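Local coordinates for protein thiosulfate sulfurtransferase YnjE (Escherichia coli, PDB 2WLR) that catalyses the transfer of sulfur from thiosulfate to cyanide, giving thiocyanate and sulfite, and works as a monomeric periplasmic enzyme built from rhodanese domains, at residues Asp147-Ala153 and Thr205-Arg211; Tyr161-Pro167 and Val248-Pro254; Trp296-Ile300 and Glu314-Trp320. All coordinates share one frame; numbering follows the deposited sequence.

Interaction 1 (Asp147-Ala153 and Thr205-Arg211); sequences DWKVIEA and TVILYGR
Glu152 and Tyr209, paired across two parallel strands, lie on the same face of the sheet, where their side chains cross at a slant. The methylene CB of Glu152 sits over the phenol ring in a CH-pi contact, 3.9 Å from the Tyr209 ring centroid, while Val150 CG1 meets that ring at its edge. With CG of Glu152 anti to the backbone N (chi1 -178°) and the chain extended beyond it, the carboxylate runs past the ring and reaches two donors. Tyr209 OH makes a weak bond to Glu152 OE1, its stronger partner being the backbone N of Ile166. Arg211 NH1 forms a salt bridge with Glu152 OE2 at 2.9 Å, arriving on the syn side of the carboxylate, whose plane is turned 36° from the guanidinium. A water joins Glu152 OE2, Ala153 O and Arg211 N, tying this end together. On the other face Ile151 and Leu208 lie side by side, CB of Ile151 3.8 Å from CD2 of Leu208. Six backbone hydrogen bonds in regular parallel register, from Asp147 O to Tyr209 O, hold the strands. They are neighbouring inner strands of the five-stranded parallel sheet of a rhodanese domain, flanked by strands 170-173 and 231-234, with helix 213-226 packed on the Leu208 face and helix 128-135 on the Val150 face.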
loop_
_atom_site.group_PDB
_atom_site.type_symbol
_atom_site.label_atom_id
_atom_site.label_comp_id
_atom_site.label_asym_id
_atom_site.label_seq_id
_atom_site.Cartn_x
_atom_site.Cartn_y
_atom_site.Cartn_z
ATOM N N ASP A 147 -17.752 -13.870 -8.826
ATOM C CA ASP A 147 -16.718 -14.821 -8.476
ATOM C C ASP A 147 -15.486 -14.106 -7.903
ATOM O O ASP A 147 -15.157 -12.993 -8.313
ATOM C CB ASP A 147 -16.302 -15.621 -9.724
ATOM C CG ASP A 147 -17.385 -16.577 -10.211
ATOM O OD1 ASP A 147 -18.249 -16.985 -9.408
ATOM O OD2 ASP A 147 -17.335 -16.939 -11.406
ATOM N N TRP A 148 -14.831 -14.769 -6.964
ATOM C CA TRP A 148 -13.605 -14.256 -6.365
ATOM C C TRP A 148 -12.594 -15.369 -6.105
ATOM O O TRP A 148 -12.928 -16.551 -5.919
ATOM C CB TRP A 148 -13.912 -13.437 -5.087
ATOM C CG TRP A 148 -14.700 -14.166 -4.007
ATOM C CD1 TRP A 148 -16.065 -14.168 -3.837
ATOM C CD2 TRP A 148 -14.172 -14.950 -2.943
ATOM N NE1 TRP A 148 -16.406 -14.937 -2.772
ATOM C CE2 TRP A 148 -15.266 -15.428 -2.190
ATOM C CE3 TRP A 148 -12.887 -15.319 -2.569
ATOM C CZ2 TRP A 148 -15.107 -16.261 -1.082
ATOM C CZ3 TRP A 148 -12.724 -16.143 -1.472
ATOM C CH2 TRP A 148 -13.829 -16.611 -0.738
ATOM N N LYS A 149 -11.327 -14.967 -6.095
ATOM C CA LYS A 149 -10.204 -15.819 -5.822
ATOM C C LYS A 149 -9.311 -15.111 -4.807
ATOM O O LYS A 149 -9.138 -13.874 -4.904
ATOM C CB LYS A 149 -9.396 -16.054 -7.103
ATOM C CG LYS A 149 -10.137 -16.662 -8.269
ATOM C CD LYS A 149 -10.524 -18.098 -7.963
ATOM C CE LYS A 149 -10.636 -18.981 -9.228
ATOM N NZ LYS A 149 -12.038 -19.133 -9.640
ATOM N N VAL A 150 -8.727 -15.872 -3.899
ATOM C CA VAL A 150 -7.660 -15.423 -3.012
ATOM C C VAL A 150 -6.380 -16.142 -3.402
ATOM O O VAL A 150 -6.378 -17.350 -3.597
ATOM C CB VAL A 150 -7.980 -15.681 -1.551
ATOM C CG1 VAL A 150 -6.826 -15.221 -0.655
ATOM C CG2 VAL A 150 -9.265 -14.952 -1.166
ATOM N N ILE A 151 -5.299 -15.400 -3.569
ATOM C CA ILE A 151 -4.066 -15.937 -4.113
ATOM C C ILE A 151 -2.875 -15.390 -3.378
ATOM O O ILE A 151 -2.718 -14.153 -3.274
ATOM C CB ILE A 151 -3.920 -15.583 -5.603
ATOM C CG1 ILE A 151 -5.189 -15.957 -6.400
ATOM C CG2 ILE A 151 -2.731 -16.305 -6.209
ATOM C CD1 ILE A 151 -5.049 -15.858 -7.885
ATOM N N GLU A 152 -2.016 -16.287 -2.912
ATOM C CA GLU A 152 -0.715 -15.955 -2.334
ATOM C C GLU A 152 0.299 -15.844 -3.456
ATOM O O GLU A 152 0.372 -16.708 -4.328
ATOM C CB GLU A 152 -0.200 -17.021 -1.348
ATOM C CG GLU A 152 1.112 -16.626 -0.723
ATOM C CD GLU A 152 1.535 -17.422 0.512
ATOM O OE1 GLU A 152 0.702 -18.075 1.201
ATOM O OE2 GLU A 152 2.753 -17.325 0.836
ATOM N N ALA A 153 1.076 -14.765 -3.456
ATOM C CA ALA A 153 2.133 -14.546 -4.444
ATOM C C ALA A 153 3.489 -14.537 -3.755
ATOM O O ALA A 153 3.657 -13.924 -2.700
ATOM C CB ALA A 153 1.896 -13.183 -5.205
ATOM N N THR A 205 -13.054 -11.209 -9.168
ATOM C CA THR A 205 -12.322 -10.415 -8.177
ATOM C C THR A 205 -11.128 -11.226 -7.704
ATOM O O THR A 205 -11.258 -12.371 -7.334
ATOM C CB THR A 205 -13.172 -10.038 -6.963
ATOM O OG1 THR A 205 -14.274 -9.242 -7.396
ATOM C CG2 THR A 205 -12.325 -9.243 -5.922
ATOM N N VAL A 206 -9.950 -10.611 -7.694
ATOM C CA VAL A 206 -8.739 -11.294 -7.228
ATOM C C VAL A 206 -8.200 -10.560 -6.006
ATOM O O VAL A 206 -7.912 -9.353 -6.084
ATOM C CB VAL A 206 -7.693 -11.386 -8.309
ATOM C CG1 VAL A 206 -6.457 -12.068 -7.772
ATOM C CG2 VAL A 206 -8.221 -12.133 -9.580
ATOM N N ILE A 207 -8.059 -11.280 -4.912
ATOM C CA ILE A 207 -7.448 -10.753 -3.691
ATOM C C ILE A 207 -6.081 -11.426 -3.549
ATOM O O ILE A 207 -5.997 -12.622 -3.315
ATOM C CB ILE A 207 -8.352 -10.968 -2.457
ATOM C CG1 ILE A 207 -9.746 -10.372 -2.712
ATOM C CG2 ILE A 207 -7.734 -10.353 -1.220
ATOM C CD1 ILE A 207 -10.824 -11.303 -2.366
ATOM N N LEU A 208 -5.028 -10.650 -3.654
ATOM C CA LEU A 208 -3.662 -11.127 -3.554
ATOM C C LEU A 208 -3.060 -10.789 -2.211
ATOM O O LEU A 208 -3.314 -9.714 -1.627
ATOM C CB LEU A 208 -2.804 -10.519 -4.675
ATOM C CG LEU A 208 -3.053 -11.137 -6.057
ATOM C CD1 LEU A 208 -2.951 -10.116 -7.173
ATOM C CD2 LEU A 208 -2.095 -12.334 -6.267
ATOM N N TYR A 209 -2.213 -11.682 -1.727
ATOM C CA TYR A 209 -1.404 -11.397 -0.552
ATOM C C TYR A 209 -0.067 -12.023 -0.705
ATOM O O TYR A 209 0.120 -12.934 -1.492
ATOM C CB TYR A 209 -2.054 -11.854 0.764
ATOM C CG TYR A 209 -2.017 -13.366 1.005
ATOM C CD1 TYR A 209 -2.955 -14.216 0.440
ATOM C CD2 TYR A 209 -1.028 -13.927 1.804
ATOM C CE1 TYR A 209 -2.885 -15.600 0.673
ATOM C CE2 TYR A 209 -0.979 -15.283 2.026
ATOM C CZ TYR A 209 -1.896 -16.098 1.467
ATOM O OH TYR A 209 -1.835 -17.471 1.685
ATOM N N GLY A 210 0.878 -11.523 0.052
ATOM C CA GLY A 210 2.216 -12.101 0.051
ATOM C C GLY A 210 2.781 -12.099 1.445
ATOM O O GLY A 210 2.309 -11.398 2.305
ATOM N N ARG A 211 3.828 -12.884 1.665
ATOM C CA ARG A 211 4.615 -12.709 2.853
ATOM C C ARG A 211 5.255 -11.317 2.784
ATOM O O ARG A 211 5.439 -10.673 3.802
ATOM C CB ARG A 211 5.696 -13.795 3.003
ATOM C CG ARG A 211 5.374 -14.880 4.071
ATOM C CD ARG A 211 4.379 -15.937 3.611
ATOM N NE ARG A 211 4.142 -16.899 4.695
ATOM C CZ ARG A 211 3.301 -17.931 4.672
ATOM N NH1 ARG A 211 2.561 -18.206 3.610
ATOM N NH2 ARG A 211 3.219 -18.673 5.758
HETATM O O HOH W 1 -16.438 -10.433 -8.675
HETATM O O HOH W 2 4.046 -15.177 0.005
#

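Interaction 2 (Tyr161-Pro167 and Val248-Pro254); sequences YLISHIP and VERGTPP
His165 has its CG between the backbone N and the carbonyl carbon (chi1 51°), and this folds the imidazole back over segment 248-254, where the carbonyl O of Glu249 lies over the centre of one ring face. Tyr161, with CG anti to its N (chi1 174°), brings its own ring against the opposite face, and the imidazole is thus held between a peptide oxygen and a phenol. Glu249 CB touches His165 CE1 at 3.6 Å. ND1 of His165 bonds in the ring plane to Ile166 O at 3.3 Å, though it meets that oxygen from above the carbonyl plane; at the other end NE2 makes only a weak bond to Gly251 O.

The backbones of His165 and Glu249 pair as a single antiparallel hydrogen-bonded bridge, N of each residue to O of the other, with His165 N 2.8 Å from Glu249 O. A third main-chain bond, Gly251 N to Leu162 O, is nearly straight at the hydrogen (170°). In the fold, the segment following helix 238-243 of the rhodanese domain is thereby fastened across the end of helix 160-163 and the loop leading to strand 170-173.

Beyond Gly251, whose backbone angles would jam a side chain against the preceding carbonyl, the chain turns along the tyrosine. Pro253 CG lies 3.7 Å from Tyr161 CE1, and Pro254 CD comes as close to Tyr161 OH, a hydroxyl that bonds to Ala169 O. At the other end, Ser164 OG packs against Val248 CB at 3.1 Å, and the extended Glu249 side chain runs beside Pro167 to reach Gly168 N with OE1.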
loop_
_atom_site.group_PDB
_atom_site.type_symbol
_atom_site.label_atom_id
_atom_site.label_comp_id
_atom_site.label_asym_id
_atom_site.label_seq_id
_atom_site.Cartn_x
_atom_site.Cartn_y
_atom_site.Cartn_z
ATOM N N TYR A 161 4.048 -21.201 1.902
ATOM C CA TYR A 161 2.671 -21.560 1.585
ATOM C C TYR A 161 2.369 -23.022 1.914
ATOM O O TYR A 161 1.301 -23.324 2.394
ATOM C CB TYR A 161 2.387 -21.308 0.106
ATOM C CG TYR A 161 1.027 -21.770 -0.413
ATOM C CD1 TYR A 161 0.796 -23.115 -0.757
ATOM C CD2 TYR A 161 -0.027 -20.878 -0.614
ATOM C CE1 TYR A 161 -0.425 -23.528 -1.262
ATOM C CE2 TYR A 161 -1.246 -21.293 -1.121
ATOM C CZ TYR A 161 -1.459 -22.641 -1.437
ATOM O OH TYR A 161 -2.678 -23.032 -1.934
ATOM N N LEU A 162 3.310 -23.918 1.657
ATOM C CA LEU A 162 3.036 -25.334 1.954
ATOM C C LEU A 162 2.825 -25.596 3.455
ATOM O O LEU A 162 2.104 -26.530 3.830
ATOM C CB LEU A 162 4.170 -26.221 1.453
ATOM C CG LEU A 162 4.452 -26.200 -0.047
ATOM C CD1 LEU A 162 5.686 -27.057 -0.381
ATOM C CD2 LEU A 162 3.255 -26.658 -0.817
ATOM N N ILE A 163 3.476 -24.812 4.302
ATOM C CA ILE A 163 3.379 -24.966 5.745
ATOM C C ILE A 163 2.074 -24.341 6.268
ATOM O O ILE A 163 1.361 -24.944 7.053
ATOM C CB ILE A 163 4.593 -24.343 6.443
ATOM C CG1 ILE A 163 5.911 -24.962 5.945
ATOM C CG2 ILE A 163 4.457 -24.475 7.975
ATOM C CD1 ILE A 163 6.042 -26.437 6.218
ATOM N N SER A 164 1.798 -23.110 5.849
ATOM C CA SER A 164 0.576 -22.400 6.238
ATOM C C SER A 164 0.219 -21.372 5.163
ATOM O O SER A 164 1.084 -20.677 4.659
ATOM C CB SER A 164 0.787 -21.662 7.561
ATOM O OG SER A 164 -0.454 -21.349 8.140
ATOM N N HIS A 165 -1.059 -21.306 4.821
ATOM C CA HIS A 165 -1.620 -20.277 3.941
ATOM C C HIS A 165 -3.049 -19.964 4.323
ATOM O O HIS A 165 -3.668 -20.650 5.168
ATOM C CB HIS A 165 -1.506 -20.634 2.450
ATOM C CG HIS A 165 -2.016 -21.993 2.085
ATOM N ND1 HIS A 165 -3.332 -22.252 1.776
ATOM C CD2 HIS A 165 -1.345 -23.146 1.877
ATOM C CE1 HIS A 165 -3.458 -23.545 1.486
ATOM N NE2 HIS A 165 -2.266 -24.096 1.524
ATOM N N ILE A 166 -3.583 -18.920 3.707
ATOM C CA ILE A 166 -4.958 -18.503 3.980
ATOM C C ILE A 166 -5.898 -19.563 3.394
ATOM O O ILE A 166 -5.676 -20.034 2.291
ATOM C CB ILE A 166 -5.208 -17.098 3.414
ATOM C CG1 ILE A 166 -4.394 -16.097 4.207
ATOM C CG2 ILE A 166 -6.707 -16.740 3.435
ATOM C CD1 ILE A 166 -4.525 -14.680 3.681
ATOM N N PRO A 167 -6.926 -19.962 4.157
ATOM C CA PRO A 167 -7.804 -21.023 3.649
ATOM C C PRO A 167 -8.403 -20.672 2.306
ATOM O O PRO A 167 -8.876 -19.553 2.129
ATOM C CB PRO A 167 -8.882 -21.111 4.719
ATOM C CG PRO A 167 -8.169 -20.684 5.982
ATOM C CD PRO A 167 -7.280 -19.578 5.538
ATOM N N VAL A 248 -5.958 -21.508 9.211
ATOM C CA VAL A 248 -5.035 -21.672 8.109
ATOM C C VAL A 248 -5.196 -23.031 7.474
ATOM O O VAL A 248 -5.772 -23.944 8.072
ATOM C CB VAL A 248 -3.573 -21.479 8.561
ATOM C CG1 VAL A 248 -3.374 -20.071 9.150
ATOM C CG2 VAL A 248 -3.136 -22.566 9.563
ATOM N N GLU A 249 -4.698 -23.149 6.248
ATOM C CA GLU A 249 -4.600 -24.432 5.563
ATOM C C GLU A 249 -3.150 -24.706 5.197
ATOM O O GLU A 249 -2.311 -23.833 5.226
ATOM C CB GLU A 249 -5.518 -24.473 4.342
ATOM C CG GLU A 249 -6.988 -24.584 4.726
ATOM C CD GLU A 249 -7.958 -24.536 3.553
ATOM O OE1 GLU A 249 -7.505 -24.382 2.406
ATOM O OE2 GLU A 249 -9.194 -24.608 3.781
ATOM N N ARG A 250 -2.869 -25.946 4.848
ATOM C CA ARG A 250 -1.506 -26.352 4.532
ATOM C C ARG A 250 -1.500 -27.228 3.294
ATOM O O ARG A 250 -2.547 -27.629 2.787
ATOM C CB ARG A 250 -0.879 -27.091 5.727
ATOM C CG ARG A 250 -1.413 -28.484 5.988
ATOM C CD ARG A 250 -0.935 -29.026 7.344
ATOM N NE ARG A 250 0.475 -29.450 7.349
ATOM C CZ ARG A 250 1.529 -28.703 7.723
ATOM N NH1 ARG A 250 1.394 -27.442 8.135
ATOM N NH2 ARG A 250 2.758 -29.232 7.672
ATOM N N GLY A 251 -0.302 -27.498 2.807
ATOM C CA GLY A 251 -0.102 -28.386 1.679
ATOM C C GLY A 251 -0.074 -27.735 0.310
ATOM O O GLY A 251 -0.144 -26.498 0.154
ATOM N N THR A 252 0.048 -28.588 -0.697
ATOM C CA THR A 252 0.166 -28.161 -2.089
ATOM C C THR A 252 -1.079 -27.393 -2.543
ATOM O O THR A 252 -2.187 -27.641 -2.057
ATOM C CB THR A 252 0.367 -29.388 -3.004
ATOM O OG1 THR A 252 -0.756 -30.258 -2.855
ATOM C CG2 THR A 252 1.632 -30.130 -2.636
ATOM N N PRO A 253 -0.907 -26.416 -3.461
ATOM C CA PRO A 253 -2.104 -25.717 -3.954
ATOM C C PRO A 253 -3.132 -26.681 -4.570
ATOM O O PRO A 253 -2.753 -27.493 -5.409
ATOM C CB PRO A 253 -1.546 -24.761 -5.032
ATOM C CG PRO A 253 -0.116 -24.643 -4.751
ATOM C CD PRO A 253 0.327 -25.909 -4.064
ATOM N N PRO A 254 -4.409 -26.576 -4.164
ATOM C CA PRO A 254 -5.480 -27.386 -4.768
ATOM C C PRO A 254 -5.646 -27.125 -6.248
ATOM O O PRO A 254 -5.293 -26.056 -6.720
ATOM C CB PRO A 254 -6.746 -26.896 -4.059
ATOM C CG PRO A 254 -6.275 -26.340 -2.786
ATOM C CD PRO A 254 -4.928 -25.754 -3.049
#

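Interaction 3 (Trp296-Ile300 and Glu314-Trp320); sequences WPEFI and EIAGARW
Trp320 reaches from strand 319-320 toward helix 296-300 and meets two aromatic rings in succession. Its CB lies over a face of Phe299, 3.9 Å from the ring centroid, a CH-pi contact. Further out, CD1 packs against Phe299 CD1 at 3.7 Å, and the five-membered ring is tilted 43° to the phenyl. NE1 is bonded to the backbone O of Arg294, which fixes the indole's rotation. The six-membered ring then receives Trp296 edge-on: CE3 of Trp296 stands 3.6 Å from CD2 of Trp320, and the planes are 67° apart in an edge-to-face pair.

Trp296, Phe299 and Trp320 thus form an aromatic cluster that joins the short helix after strand 288-292 to the edge strand of the parallel sheet in the third rhodanese domain. A leucine at Trp320 would probably leave the edge of Trp296 without its facing ring and the Arg294 carbonyl without its indole donor. The phenyl of Phe299 is also approached by Glu314, whose CG anti to its N (chi1 -169°) and bend at chi2 set OE1 3.4 Å from Phe299 CD1; that oxygen bonds to Ser292, and OE2 pairs with Arg294.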
loop_
_atom_site.group_PDB
_atom_site.type_symbol
_atom_site.label_atom_id
_atom_site.label_comp_id
_atom_site.label_asym_id
_atom_site.label_seq_id
_atom_site.Cartn_x
_atom_site.Cartn_y
_atom_site.Cartn_z
ATOM N N TRP A 296 17.527 5.176 -0.573
ATOM C CA TRP A 296 18.412 6.324 -0.761
ATOM C C TRP A 296 19.834 5.925 -1.272
ATOM O O TRP A 296 20.329 6.580 -2.183
ATOM C CB TRP A 296 18.463 7.175 0.531
ATOM C CG TRP A 296 19.127 8.470 0.334
ATOM C CD1 TRP A 296 20.358 8.840 0.805
ATOM C CD2 TRP A 296 18.611 9.587 -0.369
ATOM N NE1 TRP A 296 20.620 10.112 0.422
ATOM C CE2 TRP A 296 19.572 10.612 -0.293
ATOM C CE3 TRP A 296 17.417 9.834 -1.066
ATOM C CZ2 TRP A 296 19.382 11.841 -0.891
ATOM C CZ3 TRP A 296 17.237 11.046 -1.656
ATOM C CH2 TRP A 296 18.218 12.051 -1.570
ATOM N N PRO A 297 20.467 4.873 -0.714
ATOM C CA PRO A 297 21.774 4.448 -1.288
ATOM C C PRO A 297 21.720 4.129 -2.794
ATOM O O PRO A 297 22.689 4.357 -3.524
ATOM C CB PRO A 297 22.121 3.210 -0.475
ATOM C CG PRO A 297 21.488 3.493 0.861
ATOM C CD PRO A 297 20.152 4.136 0.516
ATOM N N GLU A 298 20.602 3.567 -3.257
ATOM C CA GLU A 298 20.396 3.380 -4.687
ATOM C C GLU A 298 20.219 4.719 -5.423
ATOM O O GLU A 298 20.803 4.961 -6.482
ATOM C CB GLU A 298 19.150 2.514 -4.928
ATOM C CG GLU A 298 19.291 1.065 -4.577
ATOM C CD GLU A 298 17.931 0.369 -4.587
ATOM O OE1 GLU A 298 17.493 -0.025 -5.691
ATOM O OE2 GLU A 298 17.317 0.277 -3.504
ATOM N N PHE A 299 19.372 5.591 -4.882
ATOM C CA PHE A 299 19.072 6.888 -5.477
ATOM C C PHE A 299 20.337 7.737 -5.645
ATOM O O PHE A 299 20.466 8.445 -6.644
ATOM C CB PHE A 299 18.026 7.641 -4.630
ATOM C CG PHE A 299 17.512 8.905 -5.254
ATOM C CD1 PHE A 299 16.540 8.880 -6.267
ATOM C CD2 PHE A 299 17.974 10.149 -4.831
ATOM C CE1 PHE A 299 16.055 10.010 -6.830
ATOM C CE2 PHE A 299 17.479 11.313 -5.418
ATOM C CZ PHE A 299 16.523 11.237 -6.427
ATOM N N ILE A 300 21.279 7.629 -4.713
ATOM C CA ILE A 300 22.490 8.454 -4.801
ATOM C C ILE A 300 23.662 7.747 -5.465
ATOM O O ILE A 300 24.687 8.385 -5.709
ATOM C CB ILE A 300 22.899 9.064 -3.424
ATOM C CG1 ILE A 300 23.338 7.991 -2.431
ATOM C CG2 ILE A 300 21.764 9.938 -2.909
ATOM C CD1 ILE A 300 23.982 8.557 -1.115
ATOM N N GLU A 314 21.045 6.654 -10.800
ATOM C CA GLU A 314 19.627 6.860 -10.913
ATOM C C GLU A 314 19.293 7.514 -12.243
ATOM O O GLU A 314 20.135 8.178 -12.858
ATOM C CB GLU A 314 19.198 7.773 -9.774
ATOM C CG GLU A 314 17.712 7.879 -9.582
ATOM C CD GLU A 314 17.065 6.510 -9.417
ATOM O OE1 GLU A 314 16.838 6.107 -8.269
ATOM O OE2 GLU A 314 16.833 5.808 -10.425
ATOM N N ILE A 315 18.044 7.349 -12.682
ATOM C CA ILE A 315 17.531 8.031 -13.861
ATOM C C ILE A 315 17.588 9.538 -13.641
ATOM O O ILE A 315 17.018 10.080 -12.673
ATOM C CB ILE A 315 16.090 7.583 -14.194
ATOM C CG1 ILE A 315 16.072 6.074 -14.456
ATOM C CG2 ILE A 315 15.505 8.430 -15.367
ATOM C CD1 ILE A 315 14.750 5.537 -14.954
ATOM N N ALA A 316 18.284 10.235 -14.529
ATOM C CA ALA A 316 18.413 11.683 -14.409
ATOM C C ALA A 316 17.061 12.353 -14.604
ATOM O O ALA A 316 16.358 12.116 -15.597
ATOM C CB ALA A 316 19.422 12.224 -15.433
ATOM N N GLY A 317 16.696 13.198 -13.644
ATOM C CA GLY A 317 15.430 13.871 -13.630
ATOM C C GLY A 317 14.349 13.147 -12.834
ATOM O O GLY A 317 13.283 13.708 -12.653
ATOM N N ALA A 318 14.625 11.920 -12.388
ATOM C CA ALA A 318 13.643 11.166 -11.605
ATOM C C ALA A 318 13.544 11.774 -10.217
ATOM O O ALA A 318 14.545 12.224 -9.645
ATOM C CB ALA A 318 14.042 9.682 -11.530
ATOM N N ARG A 319 12.330 11.800 -9.696
ATOM C CA ARG A 319 12.061 12.333 -8.374
ATOM C C ARG A 319 12.003 11.196 -7.382
ATOM O O ARG A 319 11.435 10.153 -7.678
ATOM C CB ARG A 319 10.774 13.126 -8.401
ATOM C CG ARG A 319 10.906 14.398 -9.259
ATOM C CD ARG A 319 9.604 15.012 -9.650
ATOM N NE ARG A 319 9.862 16.333 -10.255
ATOM C CZ ARG A 319 9.048 16.950 -11.104
ATOM N NH1 ARG A 319 7.895 16.429 -11.485
ATOM N NH2 ARG A 319 9.407 18.137 -11.591
ATOM N N TRP A 320 12.545 11.370 -6.187
ATOM C CA TRP A 320 12.573 10.298 -5.205
ATOM C C TRP A 320 11.219 10.133 -4.576
ATOM O O TRP A 320 10.643 11.087 -4.097
ATOM C CB TRP A 320 13.548 10.591 -4.073
ATOM C CG TRP A 320 13.838 9.355 -3.209
ATOM C CD1 TRP A 320 14.102 8.086 -3.637
ATOM C CD2 TRP A 320 13.934 9.310 -1.782
ATOM N NE1 TRP A 320 14.339 7.265 -2.588
ATOM C CE2 TRP A 320 14.260 7.988 -1.427
ATOM C CE3 TRP A 320 13.789 10.265 -0.770
ATOM C CZ2 TRP A 320 14.421 7.590 -0.113
ATOM C CZ3 TRP A 320 13.943 9.860 0.535
ATOM C CH2 TRP A 320 14.255 8.540 0.853
#

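In the fold
From the N terminus, the chain first passes the leading rhodanese domain, which holds none of these contacts. Interaction 1 then opens at strand 148-154 and closes with strand 205-209, enclosing a loop of 51 residues. Interaction 2 opens inside that loop, at 161-167, and closes at 248-254, so the two cross; they also touch, through a probable hydrogen bond from Arg211 NH1 to Ser164 O, joining the residues after strand 205-209 to the loop that follows helix 160-163. Interaction 3 follows in series, a short closure of 13 intervening residues within the third domain. It lies on the opposite side of the chain's centre from interaction 1, their nearest atoms about 18 Å apart.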